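Local coordinates for protein aldehyde dehydrogenase 12 (Zea mays, PDB 6D97) that catalyses the NAD-dependent oxidation of L-glutamate gamma-semialdehyde to glutamate, the last step of proline catabolism in plants, at residues A[104-107]-A[108-112]; A[400-403]-A[404-407]; A[445-448]-A[449-452]. All blocks are in the same frame, centred on the assembly; numbering follows the deposited sequence.

None of the three contacts touches another, and none forms part of the NAD site; all are local and partly buried. Contact 1 and contact 3 both lie at the first turns of helices, and both have i to i+4 backbone bonds. Contact 1 adds a polar end, with an arginine and a tyrosine turned to one acid, and it also borders other subunits. Contact 3 is mainly leucine and valine packing, beside the large mixed sheet. Contact 2 has no regular helix or strand. It is a turn in a loop, held by one backbone bond, two waters and a few apolar touches. Contact 1 lies across the chain's centre from the other two.

Contact 1 of 3, residues A[104-107]-A[108-112]; sequences PERY and LMYGD
Arg106, Met109 and Tyr110 meet on one side of the first turns of helix 105-121. Backbone bonds of the i to i+4 kind run beneath them. Met109 N donates to Glu105 O at 3.1 Å. Tyr110 N donates to Arg106 O and Gly111 N to Tyr107 O, each a little longer. This is the pattern of an alpha-helix.

The side chains add looser contacts. The Arg106 chain bends about its CG-CD bond (chi3 50°), and its guanidinium then runs alongside Met109 and Tyr110. Met109 CE comes over one face of this guanidinium, with its nearest approach of 3.7 Å to Arg106 NH1. Met109 is extended as far as SD and then turns its methyl (chi3 70°) to reach that face. Toward Tyr110, Arg106 NH2 lies 3.7 Å from Tyr110 CE2. The two planes are 72° apart, so this is not a parallel stack. Lower down, Arg106 O sits at the edge of the Tyr110 ring, 3.4 Å from Tyr110 CD2. Leu108 CB rests 3.5 Å from Glu105 O.

The polar ends have their partners outside this turn. Arg106 NH2 forms a salt bridge with Asp247, whose OD2 also bonds Tyr110 OH, and Arg106 NE bonds His98. A leucine here has no guanidinium, and would probably leave Asp247 without its positive mate, His98 ND1 without the NE bond, and the Met109 methyl without its flat support.

Around this turn, Tyr110 packs on Met210, Leu213 and Tyr214 of helix 203-214. Tyr107 meets Val164 and Arg165 of helix 163-167 and also Pro174 of the second subunit, so the helix start lies between two helices of its own chain and a neighbouring copy.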
# COMPACT_ATOMS: atom_id res chain seq x y z
N PRO A 104 18.18 4.28 -13.65
CA PRO A 104 17.16 4.86 -12.75
C PRO A 104 17.20 6.37 -12.69
O PRO A 104 16.20 6.98 -12.31
CB PRO A 104 17.49 4.23 -11.39
CG PRO A 104 18.95 3.98 -11.46
CD PRO A 104 19.23 3.58 -12.89
N GLU A 105 18.33 6.98 -13.06
CA GLU A 105 18.42 8.43 -13.08
C GLU A 105 17.42 9.05 -14.05
O GLU A 105 17.14 10.25 -13.95
CB GLU A 105 19.85 8.87 -13.42
CG GLU A 105 20.28 8.65 -14.87
CD GLU A 105 20.68 7.20 -15.16
OE1 GLU A 105 20.80 6.41 -14.20
OE2 GLU A 105 20.87 6.86 -16.35
N ARG A 106 16.86 8.25 -14.96
CA ARG A 106 15.83 8.77 -15.87
C ARG A 106 14.52 9.04 -15.14
O ARG A 106 13.75 9.90 -15.57
CB ARG A 106 15.61 7.80 -17.03
CG ARG A 106 16.68 7.87 -18.10
CD ARG A 106 16.42 6.86 -19.21
NE ARG A 106 15.05 6.93 -19.73
CZ ARG A 106 14.65 7.75 -20.69
NH1 ARG A 106 15.49 8.60 -21.25
NH2 ARG A 106 13.38 7.73 -21.09
N TYR A 107 14.25 8.31 -14.05
CA TYR A 107 13.11 8.67 -13.20
C TYR A 107 13.27 10.07 -12.65
O TYR A 107 12.31 10.85 -12.60
CB TYR A 107 12.95 7.68 -12.05
CG TYR A 107 12.54 6.28 -12.43
CD1 TYR A 107 11.26 6.01 -12.91
CD2 TYR A 107 13.42 5.22 -12.26
CE1 TYR A 107 10.89 4.73 -13.23
CE2 TYR A 107 13.06 3.93 -12.58
CZ TYR A 107 11.79 3.69 -13.07
OH TYR A 107 11.41 2.41 -13.39
N LEU A 108 14.48 10.42 -12.21
CA LEU A 108 14.73 11.75 -11.66
C LEU A 108 14.62 12.82 -12.74
O LEU A 108 14.12 13.92 -12.48
CB LEU A 108 16.12 11.80 -11.02
CG LEU A 108 16.28 10.78 -9.89
CD1 LEU A 108 17.58 10.99 -9.13
CD2 LEU A 108 15.07 10.86 -8.98
N MET A 109 15.09 12.51 -13.95
CA MET A 109 15.01 13.46 -15.06
C MET A 109 13.57 13.84 -15.35
O MET A 109 13.26 15.00 -15.61
CB MET A 109 15.67 12.87 -16.31
CG MET A 109 15.62 13.76 -17.54
SD MET A 109 16.32 12.91 -18.97
CE MET A 109 15.07 11.68 -19.30
N TYR A 110 12.67 12.86 -15.32
CA TYR A 110 11.29 13.18 -15.64
C TYR A 110 10.60 13.88 -14.48
O TYR A 110 9.60 14.58 -14.69
CB TYR A 110 10.55 11.91 -16.05
CG TYR A 110 10.67 11.69 -17.53
CD1 TYR A 110 9.88 12.40 -18.42
CD2 TYR A 110 11.60 10.80 -18.05
CE1 TYR A 110 9.99 12.22 -19.77
CE2 TYR A 110 11.71 10.61 -19.40
CZ TYR A 110 10.91 11.32 -20.26
OH TYR A 110 11.03 11.12 -21.61
N GLY A 111 11.10 13.69 -13.26
CA GLY A 111 10.69 14.58 -12.18
C GLY A 111 11.04 16.02 -12.49
O GLY A 111 10.23 16.93 -12.31
N ASP A 112 12.26 16.25 -12.99
CA ASP A 112 12.70 17.60 -13.32
C ASP A 112 11.96 18.15 -14.53
O ASP A 112 11.56 19.32 -14.53
CB ASP A 112 14.21 17.62 -13.57
CG ASP A 112 15.01 17.49 -12.29
OD1 ASP A 112 14.45 17.75 -11.20
OD2 ASP A 112 16.20 17.12 -12.37

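Contact 2 of 3, residues A[400-403]-A[404-407]; sequences SIPK and IYGA
A type I beta turn runs from Pro402 to Tyr405, with Lys403 and Ile404 at its two central positions. Tyr405 N closes it by donating to Pro402 O at 2.9 Å. The bond is nearly straight at the hydrogen (162°). The same two residues also meet by their side chains, where Pro402 CG comes obliquely to the Tyr405 ring, 4.0 Å from Tyr405 CD2. Ile404 CD1 lies over one face of that ring, offset toward its rim. Pro402 CB and Ile404 CG1 complete this apolar group.

The turn belongs to the loop that joins strands 388-391 and 411-414, which are antiparallel neighbours at one end of the large mixed sheet. Two waters help tie its backbone. Water 2 donates to Lys403 O at 2.7 Å and to Tyr405 O at 2.8 Å, linking the second and fourth residues of the turn. Water 1 lies between Ile401 O and Tyr405 O, and is 2.7 Å from Ile401 O. Tyr405 O is therefore approached by both waters.

Ile401, just before the turn, packs on its last residue and on Ala407 beyond it. Its CG2, anti to the backbone N, meets Tyr405 CB at 3.8 Å, and the two side chains cross at about a right angle. Its other branch, ending in CD1, touches Ala407 CB, also at 3.8 Å. Ile401 rests in addition on Pro365, and Tyr405 on Lys226 and Leu367. Ala407 N bonds Thr371 OG1, and Gly406 pairs by its backbone with Val366.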
# COMPACT_ATOMS: atom_id res chain seq x y z
N SER A 400 -21.75 30.21 -39.39
CA SER A 400 -21.00 29.80 -40.57
C SER A 400 -20.30 28.46 -40.35
O SER A 400 -19.27 28.18 -40.96
CB SER A 400 -19.98 30.87 -40.96
OG SER A 400 -20.61 32.06 -41.41
N ILE A 401 -20.86 27.62 -39.48
CA ILE A 401 -20.29 26.31 -39.19
C ILE A 401 -20.47 25.41 -40.41
O ILE A 401 -21.60 25.21 -40.86
CB ILE A 401 -20.93 25.69 -37.93
CG1 ILE A 401 -20.73 26.63 -36.74
CG2 ILE A 401 -20.34 24.32 -37.63
CD1 ILE A 401 -21.59 26.30 -35.54
N PRO A 402 -19.39 24.89 -40.99
CA PRO A 402 -19.52 24.04 -42.17
C PRO A 402 -20.38 22.82 -41.88
O PRO A 402 -20.42 22.32 -40.75
CB PRO A 402 -18.07 23.64 -42.49
CG PRO A 402 -17.33 23.84 -41.21
CD PRO A 402 -17.99 25.01 -40.54
N LYS A 403 -21.08 22.35 -42.91
CA LYS A 403 -22.13 21.36 -42.70
C LYS A 403 -21.58 20.00 -42.26
O LYS A 403 -22.37 19.17 -41.80
CB LYS A 403 -22.97 21.21 -43.97
CG LYS A 403 -23.79 22.45 -44.31
CD LYS A 403 -24.86 22.72 -43.27
CE LYS A 403 -26.13 21.94 -43.56
NZ LYS A 403 -27.02 21.84 -42.36
N ILE A 404 -20.27 19.76 -42.38
CA ILE A 404 -19.71 18.53 -41.85
C ILE A 404 -19.85 18.47 -40.33
O ILE A 404 -19.81 17.38 -39.75
CB ILE A 404 -18.22 18.36 -42.23
CG1 ILE A 404 -17.42 19.63 -41.92
CG2 ILE A 404 -18.08 17.92 -43.69
CD1 ILE A 404 -15.92 19.39 -41.82
N TYR A 405 -20.01 19.62 -39.68
CA TYR A 405 -20.14 19.70 -38.24
C TYR A 405 -21.56 20.07 -37.86
O TYR A 405 -22.21 20.87 -38.55
CB TYR A 405 -19.15 20.72 -37.67
CG TYR A 405 -17.70 20.38 -37.95
CD1 TYR A 405 -17.28 19.06 -38.03
CD2 TYR A 405 -16.76 21.39 -38.15
CE1 TYR A 405 -15.96 18.75 -38.29
CE2 TYR A 405 -15.44 21.08 -38.42
CZ TYR A 405 -15.05 19.76 -38.48
OH TYR A 405 -13.74 19.45 -38.74
N GLY A 406 -22.05 19.50 -36.77
CA GLY A 406 -23.37 19.81 -36.31
C GLY A 406 -23.44 21.15 -35.61
O GLY A 406 -22.44 21.68 -35.11
N ALA A 407 -24.65 21.71 -35.57
CA ALA A 407 -24.89 23.01 -34.93
C ALA A 407 -26.32 22.98 -34.39
O ALA A 407 -27.26 23.40 -35.07
CB ALA A 407 -24.67 24.17 -35.89
O HOH W 1 -23.17 23.21 -39.82
O HOH W 2 -24.35 19.69 -40.00

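Contact 3 of 3, residues A[445-448]-A[449-452]; sequences EDQL and ELVL
Leu448 O accepts from Leu452 N at 2.9 Å, in a nearly straight bond (163°). One residue earlier, Gln447 O takes a weak bond from Val451 N at 3.3 Å. Gln447 is the N-cap of helix 448-457. Its side-chain OE1 turns back to bond Ser444 N, so the amide ties the helix start to the chain just before it.

The stem and amide of Gln447 lie across Leu450. Leu450 CD1 approaches NE2 of Gln447 at 3.7 Å. Leu448 packs on the next turn of the helix. Its CG is anti to the backbone N (chi1 -177°), beside the carbonyl carbon, which puts it near Leu452. Leu448 CG meets Leu452 CD1 at 4.1 Å, and Leu448 CD1 comes to 4.3 Å from Val451 CB.

Helix 448-457 connects strands 437-443 and 463-467, which are parallel in the mixed sheet with strands 331-337 and 298-302 between them, as a beta-alpha-beta crossover. Val451 rests on Phe335 of strand 331-337. Leu450 and Val451 touch Leu417 of helix 417-420, while Leu448 and Leu452 pack on Phe473 and Val477 of helix 471-479.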
# COMPACT_ATOMS: atom_id res chain seq x y z
N GLU A 445 -41.44 5.62 -7.00
CA GLU A 445 -40.78 4.98 -5.87
C GLU A 445 -40.71 3.47 -6.04
O GLU A 445 -39.82 2.82 -5.48
CB GLU A 445 -41.49 5.34 -4.57
N ASP A 446 -41.62 2.89 -6.82
CA ASP A 446 -41.70 1.44 -6.99
C ASP A 446 -40.85 0.92 -8.13
O ASP A 446 -40.80 -0.30 -8.34
CB ASP A 446 -43.16 1.02 -7.22
CG ASP A 446 -44.15 1.85 -6.41
OD1 ASP A 446 -44.53 2.94 -6.88
OD2 ASP A 446 -44.53 1.41 -5.31
N GLN A 447 -40.16 1.79 -8.88
CA GLN A 447 -39.57 1.42 -10.16
C GLN A 447 -38.05 1.50 -10.18
O GLN A 447 -37.45 1.54 -11.26
CB GLN A 447 -40.13 2.30 -11.27
CG GLN A 447 -41.63 2.21 -11.47
CD GLN A 447 -42.10 3.03 -12.66
OE1 GLN A 447 -41.84 4.24 -12.74
NE2 GLN A 447 -42.77 2.38 -13.60
N LEU A 448 -37.39 1.54 -9.02
CA LEU A 448 -35.93 1.62 -9.02
C LEU A 448 -35.31 0.42 -9.71
O LEU A 448 -34.25 0.55 -10.34
CB LEU A 448 -35.39 1.75 -7.59
CG LEU A 448 -33.87 1.91 -7.53
CD1 LEU A 448 -33.41 3.12 -8.33
CD2 LEU A 448 -33.36 1.98 -6.09
N GLU A 449 -35.95 -0.75 -9.62
CA GLU A 449 -35.43 -1.93 -10.29
C GLU A 449 -35.38 -1.74 -11.80
O GLU A 449 -34.41 -2.16 -12.46
CB GLU A 449 -36.28 -3.15 -9.94
CG GLU A 449 -36.32 -3.47 -8.46
CD GLU A 449 -34.96 -3.86 -7.92
OE1 GLU A 449 -34.16 -4.44 -8.69
OE2 GLU A 449 -34.69 -3.58 -6.73
N LEU A 450 -36.40 -1.11 -12.37
CA LEU A 450 -36.41 -0.84 -13.81
C LEU A 450 -35.24 0.06 -14.20
O LEU A 450 -34.61 -0.14 -15.23
CB LEU A 450 -37.73 -0.19 -14.21
CG LEU A 450 -39.03 -0.93 -13.86
CD1 LEU A 450 -40.24 -0.22 -14.45
CD2 LEU A 450 -38.97 -2.38 -14.33
N VAL A 451 -34.96 1.07 -13.37
CA VAL A 451 -33.84 1.96 -13.64
C VAL A 451 -32.52 1.19 -13.60
O VAL A 451 -31.66 1.34 -14.47
CB VAL A 451 -33.84 3.13 -12.65
CG1 VAL A 451 -32.57 3.95 -12.80
CG2 VAL A 451 -35.07 3.99 -12.86
N LEU A 452 -32.35 0.35 -12.58
CA LEU A 452 -31.13 -0.43 -12.46
C LEU A 452 -31.03 -1.49 -13.55
O LEU A 452 -29.92 -1.80 -14.00
CB LEU A 452 -31.04 -1.07 -11.07
CG LEU A 452 -30.96 -0.09 -9.90
CD1 LEU A 452 -31.02 -0.82 -8.57
CD2 LEU A 452 -29.68 0.74 -10.00